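Local atomic coordinates of coproheme decarboxylase (PDB entry 1VDH), a protein that catalyses the hydrogen peroxide-dependent decarboxylation of Fe-coproporphyrin III to heme b, the last step of coproporphyrin-dependent heme biosynthesis. Residues R22-D25 with W29-A32; A72-L77 with R100-S105; P134-S139 with D201-D206; G181-V186 with P207-K212. All coordinates share one frame; numbering follows the deposited sequence.

Overall arrangement
The four contacts lie along one curled antiparallel sheet, the beta barrel of the chlorite dismutase family. Contact 1 closes first in the chain, at the end of strand 10-24, and contact 2 follows, joining strands 74-80 and 102-116, which both pair with strand 10-24; their centres are 10 Å apart. Contacts 3 and 4, 9 Å apart at their centres, interleave in the chain: strand 198-204 of contact 3 pairs with strand 184-189 of contact 4 and leads on to helix 207-217. Leu77 touches Val136, linking contacts 2 and 3. Contacts 1 and 4, 31 Å apart, mark the span from one end of the barrel to the region near predicted coproheme-binding residues. Contacts 1, 2 and 4 reach neighbouring subunits of the homopentamer, contact 3 none.

Contact 1 of 4, residues R22-D25 with W29-A32; sequences RLLD and WFSA
Leu24, the last residue of strand 10-24, packs its CD1 methyl on CB of Trp29 at 4.1 Å, while its CD2 lies 4.3 Å from CE1 of Phe30. With CG anti to the backbone N (chi1 174°), Leu24 sends its two methyls to different aromatic residues of the helix that follows. Trp29 buries more area here than any other residue, yet mainly the root of its side chain, CB and the start of the indole, takes part. The indole swings away: NE1 donates to the carbonyl of Leu247, and Tyr101 and Phe98 make edge-to-face ring contacts with it. CD1 of Trp29 sits 3.6 Å above the plane of the neighbouring Phe30 ring, over the centre. The polar link across the contact belongs to the backbone. Trp29 N donates to Asp25 O at 2.9 Å, with an N-H...O angle of 165°, so the bond is nearly straight. Asp25 also works through its side chain, OD1 accepting from the N of Arg28, thus engaging two successive backbone amides. The i to i+4 bond and the aspartate N-cap together are characteristic of a capped helix N-terminus, here where strand 10-24 passes directly into helix 26-31.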
loop_
_atom_site.group_PDB
_atom_site.type_symbol
_atom_site.label_atom_id
_atom_site.label_comp_id
_atom_site.label_asym_id
_atom_site.label_seq_id
_atom_site.Cartn_x
_atom_site.Cartn_y
_atom_site.Cartn_z
ATOM N N ARG A 22 1.273 -17.960 7.467
ATOM C CA ARG A 22 0.730 -18.478 6.221
ATOM C C ARG A 22 -0.788 -18.547 6.260
ATOM O O ARG A 22 -1.396 -18.599 7.337
ATOM C CB ARG A 22 1.297 -19.872 5.931
ATOM C CG ARG A 22 2.806 -19.941 6.055
ATOM C CD ARG A 22 3.450 -20.620 4.871
ATOM N NE ARG A 22 4.892 -20.708 5.071
ATOM C CZ ARG A 22 5.737 -21.292 4.232
ATOM N NH1 ARG A 22 5.293 -21.847 3.112
ATOM N NH2 ARG A 22 7.027 -21.336 4.532
ATOM N N LEU A 23 -1.390 -18.498 5.074
ATOM C CA LEU A 23 -2.838 -18.584 4.925
ATOM C C LEU A 23 -3.165 -19.960 4.365
ATOM O O LEU A 23 -2.462 -20.468 3.487
ATOM C CB LEU A 23 -3.349 -17.508 3.965
ATOM C CG LEU A 23 -3.437 -16.081 4.508
ATOM C CD1 LEU A 23 -3.649 -15.128 3.347
ATOM C CD2 LEU A 23 -4.585 -15.969 5.526
ATOM N N LEU A 24 -4.230 -20.564 4.874
ATOM C CA LEU A 24 -4.642 -21.880 4.414
ATOM C C LEU A 24 -5.661 -21.783 3.284
ATOM O O LEU A 24 -6.606 -20.994 3.346
ATOM C CB LEU A 24 -5.230 -22.685 5.577
ATOM C CG LEU A 24 -5.836 -24.053 5.239
ATOM C CD1 LEU A 24 -4.738 -25.025 4.820
ATOM C CD2 LEU A 24 -6.598 -24.591 6.443
ATOM N N ASP A 25 -5.430 -22.537 2.217
ATOM C CA ASP A 25 -6.377 -22.559 1.114
ATOM C C ASP A 25 -7.410 -23.601 1.554
ATOM O O ASP A 25 -7.280 -24.789 1.244
ATOM C CB ASP A 25 -5.690 -22.986 -0.189
ATOM C CG ASP A 25 -6.608 -22.874 -1.408
ATOM O OD1 ASP A 25 -7.848 -22.864 -1.248
ATOM O OD2 ASP A 25 -6.081 -22.803 -2.535
ATOM N N TRP A 29 -7.732 -27.579 0.414
ATOM C CA TRP A 29 -7.392 -28.558 1.437
ATOM C C TRP A 29 -8.547 -29.493 1.785
ATOM O O TRP A 29 -8.393 -30.714 1.759
ATOM C CB TRP A 29 -6.895 -27.866 2.707
ATOM C CG TRP A 29 -6.667 -28.826 3.838
ATOM C CD1 TRP A 29 -7.441 -28.979 4.954
ATOM C CD2 TRP A 29 -5.602 -29.775 3.954
ATOM N NE1 TRP A 29 -6.923 -29.967 5.759
ATOM C CE2 TRP A 29 -5.793 -30.471 5.170
ATOM C CE3 TRP A 29 -4.501 -30.106 3.149
ATOM C CZ2 TRP A 29 -4.921 -31.476 5.604
ATOM C CZ3 TRP A 29 -3.633 -31.107 3.583
ATOM C CH2 TRP A 29 -3.850 -31.778 4.799
ATOM N N PHE A 30 -9.697 -28.915 2.121
ATOM C CA PHE A 30 -10.863 -29.705 2.501
ATOM C C PHE A 30 -11.552 -30.447 1.354
ATOM O O PHE A 30 -12.409 -31.300 1.593
ATOM C CB PHE A 30 -11.853 -28.842 3.295
ATOM C CG PHE A 30 -11.345 -28.450 4.661
ATOM C CD1 PHE A 30 -10.700 -27.232 4.858
ATOM C CD2 PHE A 30 -11.476 -29.318 5.744
ATOM C CE1 PHE A 30 -10.189 -26.885 6.110
ATOM C CE2 PHE A 30 -10.968 -28.981 7.000
ATOM C CZ PHE A 30 -10.321 -27.763 7.184
ATOM N N SER A 31 -11.156 -30.145 0.118
ATOM C CA SER A 31 -11.719 -30.807 -1.058
ATOM C C SER A 31 -10.744 -31.833 -1.630
ATOM O O SER A 31 -11.085 -32.584 -2.543
ATOM C CB SER A 31 -12.062 -29.786 -2.146
ATOM O OG SER A 31 -13.032 -28.864 -1.687
ATOM N N ALA A 32 -9.526 -31.850 -1.098
ATOM C CA ALA A 32 -8.491 -32.771 -1.553
ATOM C C ALA A 32 -8.794 -34.201 -1.121
ATOM O O ALA A 32 -9.474 -34.419 -0.116
ATOM C CB ALA A 32 -7.143 -32.342 -1.010
#

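Contact 2 of 4, residues A72-L77 with R100-S105; sequences ADLLFL and RYLGRS
Leu102 reaches from strand 102-116 with both of its methyls against strand 74-80: CD1 lies 4.2 Å from CE1 of Phe76, and CD2 lies 4.4 Å from CD1 of Leu74. Its branched end therefore fits against two side chains set two residues apart, which point to the same side of their strand. CD1 of Leu102 meets the Phe76 ring obliquely. Leu74 and Phe76 are buried, and their other neighbours continue the apolar layer: Leu74 packs on Phe98 and Leu238, and Phe76 on Ile64 of strand 61-67. Some way off, the backbones come closest at Ala72 and Ser105, whose CA atoms are 6.1 Å apart; at Leu74 and Leu102 the CA-CA distance has opened to 9.1 Å. That widening, with end-to-end directions 109° apart, shows that these two strands are not paired with one another. Both instead hydrogen-bond to strand 10-24, which runs between them. There Asp73 and Leu74 both face Arg22, forming a classic beta bulge, and Asp73 OD1 accepts from the N of Leu24. At the close end Ser105 OG lies 3.6 Å from CB of Ala72. A chi1 of 62° places that hydroxyl between its own backbone N and carbonyl carbon, and its hydrogen bond goes to the carbonyl of Lys71, the residue just before Ala72. Chemically, then, the direct contact is one of dispersion and shape, with its single hydroxyl tied to a main-chain carbonyl beside the contact, and strand 10-24, shared by both, supplies backbone bonds to each.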
loop_
_atom_site.group_PDB
_atom_site.type_symbol
_atom_site.label_atom_id
_atom_site.label_comp_id
_atom_site.label_asym_id
_atom_site.label_seq_id
_atom_site.Cartn_x
_atom_site.Cartn_y
_atom_site.Cartn_z
ATOM N N ALA A 72 -3.533 -13.917 8.510
ATOM C CA ALA A 72 -2.834 -15.204 8.526
ATOM C C ALA A 72 -3.733 -16.226 9.204
ATOM O O ALA A 72 -4.603 -15.852 9.976
ATOM C CB ALA A 72 -1.519 -15.092 9.294
ATOM N N ASP A 73 -3.499 -17.508 8.933
ATOM C CA ASP A 73 -4.277 -18.593 9.536
ATOM C C ASP A 73 -3.392 -19.435 10.450
ATOM O O ASP A 73 -3.838 -19.921 11.482
ATOM C CB ASP A 73 -4.882 -19.490 8.455
ATOM C CG ASP A 73 -5.917 -18.775 7.625
ATOM O OD1 ASP A 73 -6.045 -19.092 6.424
ATOM O OD2 ASP A 73 -6.614 -17.901 8.178
ATOM N N LEU A 74 -2.138 -19.619 10.051
ATOM C CA LEU A 74 -1.195 -20.392 10.844
ATOM C C LEU A 74 0.126 -19.651 10.990
ATOM O O LEU A 74 0.623 -19.043 10.039
ATOM C CB LEU A 74 -0.943 -21.766 10.202
ATOM C CG LEU A 74 -2.060 -22.821 10.222
ATOM C CD1 LEU A 74 -1.712 -23.968 9.269
ATOM C CD2 LEU A 74 -2.265 -23.351 11.638
ATOM N N LEU A 75 0.649 -19.650 12.209
ATOM C CA LEU A 75 1.935 -19.035 12.494
ATOM C C LEU A 75 2.890 -20.154 12.874
ATOM O O LEU A 75 2.589 -20.953 13.764
ATOM C CB LEU A 75 1.851 -18.062 13.677
ATOM C CG LEU A 75 3.204 -17.729 14.332
ATOM C CD1 LEU A 75 4.142 -17.053 13.323
ATOM C CD2 LEU A 75 3.009 -16.837 15.556
ATOM N N PHE A 76 4.015 -20.226 12.171
ATOM C CA PHE A 76 5.048 -21.208 12.468
ATOM C C PHE A 76 6.189 -20.386 13.048
ATOM O O PHE A 76 6.877 -19.661 12.327
ATOM C CB PHE A 76 5.495 -21.942 11.201
ATOM C CG PHE A 76 4.406 -22.744 10.555
ATOM C CD1 PHE A 76 3.551 -22.157 9.626
ATOM C CD2 PHE A 76 4.226 -24.083 10.880
ATOM C CE1 PHE A 76 2.527 -22.897 9.029
ATOM C CE2 PHE A 76 3.209 -24.833 10.290
ATOM C CZ PHE A 76 2.356 -24.238 9.361
ATOM N N LEU A 77 6.329 -20.444 14.369
ATOM C CA LEU A 77 7.360 -19.699 15.074
ATOM C C LEU A 77 8.527 -20.614 15.408
ATOM O O LEU A 77 8.338 -21.680 15.998
ATOM C CB LEU A 77 6.786 -19.093 16.363
ATOM C CG LEU A 77 7.762 -18.377 17.313
ATOM C CD1 LEU A 77 8.446 -17.216 16.602
ATOM C CD2 LEU A 77 7.017 -17.874 18.549
ATOM N N ARG A 100 1.596 -26.921 -0.126
ATOM C CA ARG A 100 0.963 -26.735 -1.430
ATOM C C ARG A 100 -0.408 -26.096 -1.209
ATOM O O ARG A 100 -0.986 -25.511 -2.122
ATOM C CB ARG A 100 0.791 -28.071 -2.164
ATOM C CG ARG A 100 2.082 -28.833 -2.429
ATOM C CD ARG A 100 1.823 -30.086 -3.269
ATOM N NE ARG A 100 2.923 -31.051 -3.206
ATOM C CZ ARG A 100 4.167 -30.822 -3.626
ATOM N NH1 ARG A 100 5.088 -31.773 -3.520
ATOM N NH2 ARG A 100 4.499 -29.652 -4.153
ATOM N N TYR A 101 -0.917 -26.220 0.017
ATOM C CA TYR A 101 -2.213 -25.662 0.388
ATOM C C TYR A 101 -2.053 -24.392 1.229
ATOM O O TYR A 101 -3.013 -23.913 1.836
ATOM C CB TYR A 101 -3.021 -26.704 1.170
ATOM C CG TYR A 101 -3.170 -28.016 0.435
ATOM C CD1 TYR A 101 -4.255 -28.242 -0.411
ATOM C CD2 TYR A 101 -2.213 -29.023 0.567
ATOM C CE1 TYR A 101 -4.384 -29.440 -1.111
ATOM C CE2 TYR A 101 -2.333 -30.224 -0.131
ATOM C CZ TYR A 101 -3.420 -30.424 -0.967
ATOM O OH TYR A 101 -3.548 -31.607 -1.661
ATOM N N LEU A 102 -0.838 -23.854 1.261
ATOM C CA LEU A 102 -0.555 -22.642 2.025
ATOM C C LEU A 102 0.001 -21.514 1.172
ATOM O O LEU A 102 0.658 -21.745 0.152
ATOM C CB LEU A 102 0.451 -22.929 3.145
ATOM C CG LEU A 102 0.079 -23.954 4.215
ATOM C CD1 LEU A 102 1.255 -24.118 5.168
ATOM C CD2 LEU A 102 -1.176 -23.509 4.955
ATOM N N GLY A 103 -0.266 -20.292 1.612
ATOM C CA GLY A 103 0.236 -19.112 0.938
ATOM C C GLY A 103 0.921 -18.285 2.013
ATOM O O GLY A 103 0.366 -18.123 3.102
ATOM N N ARG A 104 2.130 -17.795 1.750
ATOM C CA ARG A 104 2.834 -16.980 2.746
ATOM C C ARG A 104 2.180 -15.605 2.780
ATOM O O ARG A 104 2.051 -14.952 1.747
ATOM C CB ARG A 104 4.319 -16.828 2.403
ATOM C CG ARG A 104 5.101 -18.126 2.323
ATOM C CD ARG A 104 6.613 -17.870 2.374
ATOM N NE ARG A 104 7.056 -17.496 3.718
ATOM C CZ ARG A 104 8.322 -17.525 4.130
ATOM N NH1 ARG A 104 9.290 -17.904 3.303
ATOM N NH2 ARG A 104 8.618 -17.226 5.387
ATOM N N SER A 105 1.761 -15.166 3.961
ATOM C CA SER A 105 1.106 -13.866 4.072
ATOM C C SER A 105 1.957 -12.797 4.751
ATOM O O SER A 105 1.808 -11.611 4.461
ATOM C CB SER A 105 -0.243 -14.005 4.782
ATOM O OG SER A 105 -0.083 -14.475 6.106
#

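Contact 3 of 4, residues P134-S139 with D201-D206; sequences PRVPKS and DLFSED
The Phe203 ring carries Pro137 on one face: CD of the proline stands 3.9 Å from the Phe203 ring centroid and almost on the ring normal, a CH-pi contact over the centre. CG of Pro137 reaches further back, 3.6 Å from CG of Phe203, and the two side chains cross at about a right angle. Val136 approaches the same ring obliquely, its CG1 methyl 4.3 Å from CE1 of Phe203. Phe203 gets its ring under the proline with CG anti to the carbonyl carbon (chi1 -58°). Around the ring, Val142, Met184, Val186 and Tyr65 add contacts from strands 141-152, 184-189 and 61-67. Strand 198-204 pairs on one flank with 141-152 and on the other with 184-189, within the curled sheet of the dimeric alpha+beta barrel fold, and the loop runs almost parallel beside it, the end-to-end directions of 136-139 and 203-205 being 13° apart. Replacing Phe203 by an alanine would probably leave the Pro137 ring and the Val136 methyl without the surface they rest on and open a gap between loop and strand. The second flat group is the Glu205 carboxylate. Ser139 OG donates to OE2 of Glu205 at 2.9 Å, meeting the oxygen on the syn side but 23° out of the carboxylate plane. A bend at chi2 brings the Glu205 carboxylate back to the loop. Both residues are exposed, so this bond sits at the solvent-facing margin.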
loop_
_atom_site.group_PDB
_atom_site.type_symbol
_atom_site.label_atom_id
_atom_site.label_comp_id
_atom_site.label_asym_id
_atom_site.label_seq_id
_atom_site.Cartn_x
_atom_site.Cartn_y
_atom_site.Cartn_z
ATOM N N PRO A 134 14.941 -17.999 25.040
ATOM C CA PRO A 134 13.576 -18.236 25.518
ATOM C C PRO A 134 12.838 -19.368 24.812
ATOM O O PRO A 134 12.823 -19.449 23.580
ATOM C CB PRO A 134 12.898 -16.890 25.269
ATOM C CG PRO A 134 13.523 -16.454 23.969
ATOM C CD PRO A 134 14.996 -16.796 24.182
ATOM N N ARG A 135 12.255 -20.259 25.605
ATOM C CA ARG A 135 11.481 -21.367 25.061
ATOM C C ARG A 135 10.049 -20.902 24.891
ATOM O O ARG A 135 9.519 -20.188 25.740
ATOM C CB ARG A 135 11.507 -22.578 25.997
ATOM C CG ARG A 135 12.636 -23.558 25.735
ATOM C CD ARG A 135 14.001 -22.956 26.033
ATOM N NE ARG A 135 15.046 -23.976 25.993
ATOM C CZ ARG A 135 16.328 -23.755 26.272
ATOM N NH1 ARG A 135 17.197 -24.758 26.214
ATOM N NH2 ARG A 135 16.746 -22.533 26.581
ATOM N N VAL A 136 9.432 -21.298 23.783
ATOM C CA VAL A 136 8.050 -20.938 23.490
ATOM C C VAL A 136 7.111 -21.773 24.370
ATOM O O VAL A 136 7.190 -23.002 24.370
ATOM C CB VAL A 136 7.727 -21.218 22.003
ATOM C CG1 VAL A 136 6.280 -20.935 21.715
ATOM C CG2 VAL A 136 8.624 -20.382 21.104
ATOM N N PRO A 137 6.227 -21.115 25.149
ATOM C CA PRO A 137 5.293 -21.844 26.017
ATOM C C PRO A 137 4.347 -22.748 25.224
ATOM O O PRO A 137 3.999 -22.454 24.075
ATOM C CB PRO A 137 4.574 -20.723 26.782
ATOM C CG PRO A 137 4.713 -19.532 25.893
ATOM C CD PRO A 137 6.108 -19.660 25.351
ATOM N N LYS A 138 3.947 -23.860 25.836
ATOM C CA LYS A 138 3.106 -24.842 25.161
ATOM C C LYS A 138 1.608 -24.818 25.446
ATOM O O LYS A 138 0.954 -25.859 25.429
ATOM C CB LYS A 138 3.660 -26.245 25.415
ATOM C CG LYS A 138 5.154 -26.367 25.152
ATOM C CD LYS A 138 5.487 -26.074 23.702
ATOM C CE LYS A 138 6.980 -26.139 23.464
ATOM N NZ LYS A 138 7.308 -25.926 22.033
ATOM N N SER A 139 1.064 -23.630 25.664
ATOM C CA SER A 139 -0.361 -23.468 25.921
ATOM C C SER A 139 -0.689 -21.992 25.794
ATOM O O SER A 139 0.207 -21.161 25.658
ATOM C CB SER A 139 -0.718 -23.949 27.335
ATOM O OG SER A 139 -0.078 -23.158 28.324
ATOM N N ASP A 201 6.910 -10.474 21.033
ATOM C CA ASP A 201 6.061 -11.640 21.258
ATOM C C ASP A 201 5.567 -11.628 22.693
ATOM O O ASP A 201 6.368 -11.583 23.629
ATOM C CB ASP A 201 6.830 -12.941 21.040
ATOM C CG ASP A 201 7.106 -13.212 19.591
ATOM O OD1 ASP A 201 6.173 -13.639 18.877
ATOM O OD2 ASP A 201 8.256 -12.992 19.169
ATOM N N LEU A 202 4.251 -11.617 22.859
ATOM C CA LEU A 202 3.643 -11.655 24.186
ATOM C C LEU A 202 2.945 -13.009 24.289
ATOM O O LEU A 202 2.347 -13.473 23.320
ATOM C CB LEU A 202 2.614 -10.527 24.354
ATOM C CG LEU A 202 3.072 -9.078 24.116
ATOM C CD1 LEU A 202 1.914 -8.115 24.398
ATOM C CD2 LEU A 202 4.265 -8.744 25.001
ATOM N N PHE A 203 3.052 -13.653 25.448
ATOM C CA PHE A 203 2.429 -14.951 25.668
ATOM C C PHE A 203 1.556 -14.871 26.913
ATOM O O PHE A 203 1.984 -14.336 27.940
ATOM C CB PHE A 203 3.496 -16.032 25.854
ATOM C CG PHE A 203 4.440 -16.164 24.690
ATOM C CD1 PHE A 203 4.049 -16.821 23.530
ATOM C CD2 PHE A 203 5.726 -15.642 24.763
ATOM C CE1 PHE A 203 4.930 -16.962 22.455
ATOM C CE2 PHE A 203 6.615 -15.777 23.695
ATOM C CZ PHE A 203 6.215 -16.439 22.540
ATOM N N SER A 204 0.346 -15.415 26.828
ATOM C CA SER A 204 -0.590 -15.380 27.953
ATOM C C SER A 204 -1.679 -16.421 27.768
ATOM O O SER A 204 -1.914 -16.888 26.656
ATOM C CB SER A 204 -1.246 -13.992 28.042
ATOM O OG SER A 204 -2.075 -13.878 29.191
ATOM N N GLU A 205 -2.356 -16.770 28.860
ATOM C CA GLU A 205 -3.442 -17.746 28.802
ATOM C C GLU A 205 -4.759 -17.070 28.444
ATOM O O GLU A 205 -5.768 -17.738 28.232
ATOM C CB GLU A 205 -3.590 -18.475 30.144
ATOM C CG GLU A 205 -2.373 -19.296 30.550
ATOM C CD GLU A 205 -2.021 -20.397 29.553
ATOM O OE1 GLU A 205 -2.922 -21.165 29.145
ATOM O OE2 GLU A 205 -0.831 -20.504 29.186
ATOM N N ASP A 206 -4.740 -15.741 28.379
ATOM C CA ASP A 206 -5.932 -14.959 28.057
ATOM C C ASP A 206 -5.528 -13.819 27.126
ATOM O O ASP A 206 -4.744 -12.954 27.506
ATOM C CB ASP A 206 -6.542 -14.395 29.352
ATOM C CG ASP A 206 -7.891 -13.703 29.134
ATOM O OD1 ASP A 206 -8.300 -13.465 27.978
ATOM O OD2 ASP A 206 -8.550 -13.383 30.146
#

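Contact 4 of 4, residues G181-V186 with P207-K212; sequences GEVMQV and PVQFKK
Gln209, in the first turn of helix 207-217, is the partner in both close residue contacts with 181-186; Pro207 and Val208, before it, pack on Tyr109 and His16 of a neighbouring subunit. CB of Gln209 touches CG2 of Val183 at 3.7 Å. Further out the chain bends at chi2 (-70°), which brings OE1 of Gln209 to 3.4 Å from CB of Glu182 and CG to 4.0 Å from the same atom. The glutamine thus lies across the aliphatic root of Glu182, with amide and carboxylate planes 62° apart; what joins the two is van der Waals packing. Gln209 CB also rests on Ser204 OG, which in turn hydrogen-bonds to the carbonyl of Glu182, so a serine of the neighbouring strand ties down the chain where the glutamine packs. With an alanine here, Glu182 CB would probably lose its cover, while Val183 CG2 would keep CB but lose the amide oxygen beside it. Phe210 follows at a looser distance, its CD2 4.8 Å from CG1 of Val183. Its ring is buried against Leu202, Tyr141 and Cys143, facing the sheet. Lys211 and Lys212 then turn to the subunit interface: Lys211 NZ forms salt bridges with Glu113 and Glu13 of a neighbouring subunit, and Lys212 NZ with that same Glu13. Two residues along from Val183, Gln185 is predicted to bind Fe-coproporphyrin III. Helix 207-217, laid against one side of the antiparallel sheet and turned toward another subunit, is the helix-on-sheet packing found in the alpha+beta barrel of chlorite dismutase-like proteins.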
loop_
_atom_site.group_PDB
_atom_site.type_symbol
_atom_site.label_atom_id
_atom_site.label_comp_id
_atom_site.label_asym_id
_atom_site.label_seq_id
_atom_site.Cartn_x
_atom_site.Cartn_y
_atom_site.Cartn_z
ATOM N N GLY A 181 2.871 -11.692 36.066
ATOM C CA GLY A 181 2.209 -12.930 36.428
ATOM C C GLY A 181 1.345 -13.559 35.354
ATOM O O GLY A 181 1.115 -14.767 35.382
ATOM N N GLU A 182 0.879 -12.754 34.401
ATOM C CA GLU A 182 0.013 -13.249 33.336
ATOM C C GLU A 182 0.574 -13.129 31.921
ATOM O O GLU A 182 0.084 -13.782 31.002
ATOM C CB GLU A 182 -1.342 -12.532 33.387
ATOM C CG GLU A 182 -2.155 -12.773 34.663
ATOM C CD GLU A 182 -2.659 -14.202 34.803
ATOM O OE1 GLU A 182 -2.969 -14.611 35.941
ATOM O OE2 GLU A 182 -2.761 -14.919 33.786
ATOM N N VAL A 183 1.590 -12.293 31.737
ATOM C CA VAL A 183 2.158 -12.091 30.408
ATOM C C VAL A 183 3.671 -12.256 30.354
ATOM O O VAL A 183 4.395 -11.640 31.137
ATOM C CB VAL A 183 1.803 -10.673 29.859
ATOM C CG1 VAL A 183 2.270 -10.522 28.418
ATOM C CG2 VAL A 183 0.297 -10.417 29.953
ATOM N N MET A 184 4.129 -13.104 29.433
ATOM C CA MET A 184 5.554 -13.346 29.200
ATOM C C MET A 184 5.898 -12.496 27.984
ATOM O O MET A 184 5.080 -12.371 27.070
ATOM C CB MET A 184 5.809 -14.815 28.855
ATOM C CG MET A 184 5.488 -15.792 29.963
ATOM S SD MET A 184 5.566 -17.484 29.365
ATOM C CE MET A 184 7.251 -17.500 28.667
ATOM N N GLN A 185 7.107 -11.946 27.948
ATOM C CA GLN A 185 7.512 -11.097 26.834
ATOM C C GLN A 185 8.872 -11.450 26.251
ATOM O O GLN A 185 9.838 -11.661 26.985
ATOM C CB GLN A 185 7.522 -9.629 27.274
ATOM C CG GLN A 185 7.944 -8.647 26.184
ATOM C CD GLN A 185 8.048 -7.218 26.689
ATOM O OE1 GLN A 185 8.993 -6.864 27.391
ATOM N NE2 GLN A 185 7.076 -6.389 26.327
ATOM N N VAL A 186 8.931 -11.533 24.925
ATOM C CA VAL A 186 10.181 -11.808 24.228
ATOM C C VAL A 186 10.383 -10.697 23.217
ATOM O O VAL A 186 9.561 -10.507 22.315
ATOM C CB VAL A 186 10.181 -13.167 23.490
ATOM C CG1 VAL A 186 11.477 -13.322 22.683
ATOM C CG2 VAL A 186 10.056 -14.306 24.482
ATOM N N PRO A 207 -6.072 -13.804 25.895
ATOM C CA PRO A 207 -5.748 -12.752 24.926
ATOM C C PRO A 207 -6.115 -11.353 25.418
ATOM O O PRO A 207 -5.527 -10.368 24.986
ATOM C CB PRO A 207 -6.537 -13.171 23.677
ATOM C CG PRO A 207 -7.681 -13.948 24.229
ATOM C CD PRO A 207 -7.043 -14.757 25.328
ATOM N N VAL A 208 -7.050 -11.271 26.361
ATOM C CA VAL A 208 -7.455 -9.981 26.911
ATOM C C VAL A 208 -6.279 -9.336 27.643
ATOM O O VAL A 208 -6.171 -8.114 27.690
ATOM C CB VAL A 208 -8.684 -10.120 27.842
ATOM C CG1 VAL A 208 -8.983 -8.805 28.552
ATOM C CG2 VAL A 208 -9.896 -10.539 27.024
ATOM N N GLN A 209 -5.375 -10.156 28.180
ATOM C CA GLN A 209 -4.204 -9.619 28.871
ATOM C C GLN A 209 -3.341 -8.823 27.892
ATOM O O GLN A 209 -2.733 -7.821 28.273
ATOM C CB GLN A 209 -3.406 -10.736 29.549
ATOM C CG GLN A 209 -4.076 -11.286 30.811
ATOM C CD GLN A 209 -4.055 -10.288 31.964
ATOM O OE1 GLN A 209 -3.001 -9.762 32.322
ATOM N NE2 GLN A 209 -5.221 -10.018 32.540
ATOM N N PHE A 210 -3.310 -9.256 26.630
ATOM C CA PHE A 210 -2.560 -8.537 25.595
ATOM C C PHE A 210 -3.171 -7.142 25.441
ATOM O O PHE A 210 -2.456 -6.138 25.336
ATOM C CB PHE A 210 -2.674 -9.239 24.241
ATOM C CG PHE A 210 -2.153 -10.650 24.224
ATOM C CD1 PHE A 210 -2.769 -11.608 23.424
ATOM C CD2 PHE A 210 -1.031 -11.012 24.963
ATOM C CE1 PHE A 210 -2.275 -12.909 23.352
ATOM C CE2 PHE A 210 -0.526 -12.313 24.898
ATOM C CZ PHE A 210 -1.146 -13.262 24.092
ATOM N N LYS A 211 -4.502 -7.098 25.401
ATOM C CA LYS A 211 -5.236 -5.843 25.246
ATOM C C LYS A 211 -4.983 -4.872 26.400
ATOM O O LYS A 211 -4.725 -3.686 26.182
ATOM C CB LYS A 211 -6.736 -6.123 25.119
ATOM C CG LYS A 211 -7.587 -4.880 24.891
ATOM C CD LYS A 211 -9.066 -5.224 24.902
ATOM C CE LYS A 211 -9.925 -3.990 24.666
ATOM N NZ LYS A 211 -9.763 -2.983 25.745
ATOM N N LYS A 212 -5.026 -5.388 27.626
ATOM C CA LYS A 212 -4.812 -4.550 28.799
ATOM C C LYS A 212 -3.389 -3.992 28.867
ATOM O O LYS A 212 -3.203 -2.795 29.068
ATOM C CB LYS A 212 -5.131 -5.326 30.085
ATOM C CG LYS A 212 -6.427 -6.128 30.035
ATOM C CD LYS A 212 -7.381 -5.820 31.181
ATOM C CE LYS A 212 -8.025 -4.449 31.006
ATOM N NZ LYS A 212 -9.250 -4.272 31.845
#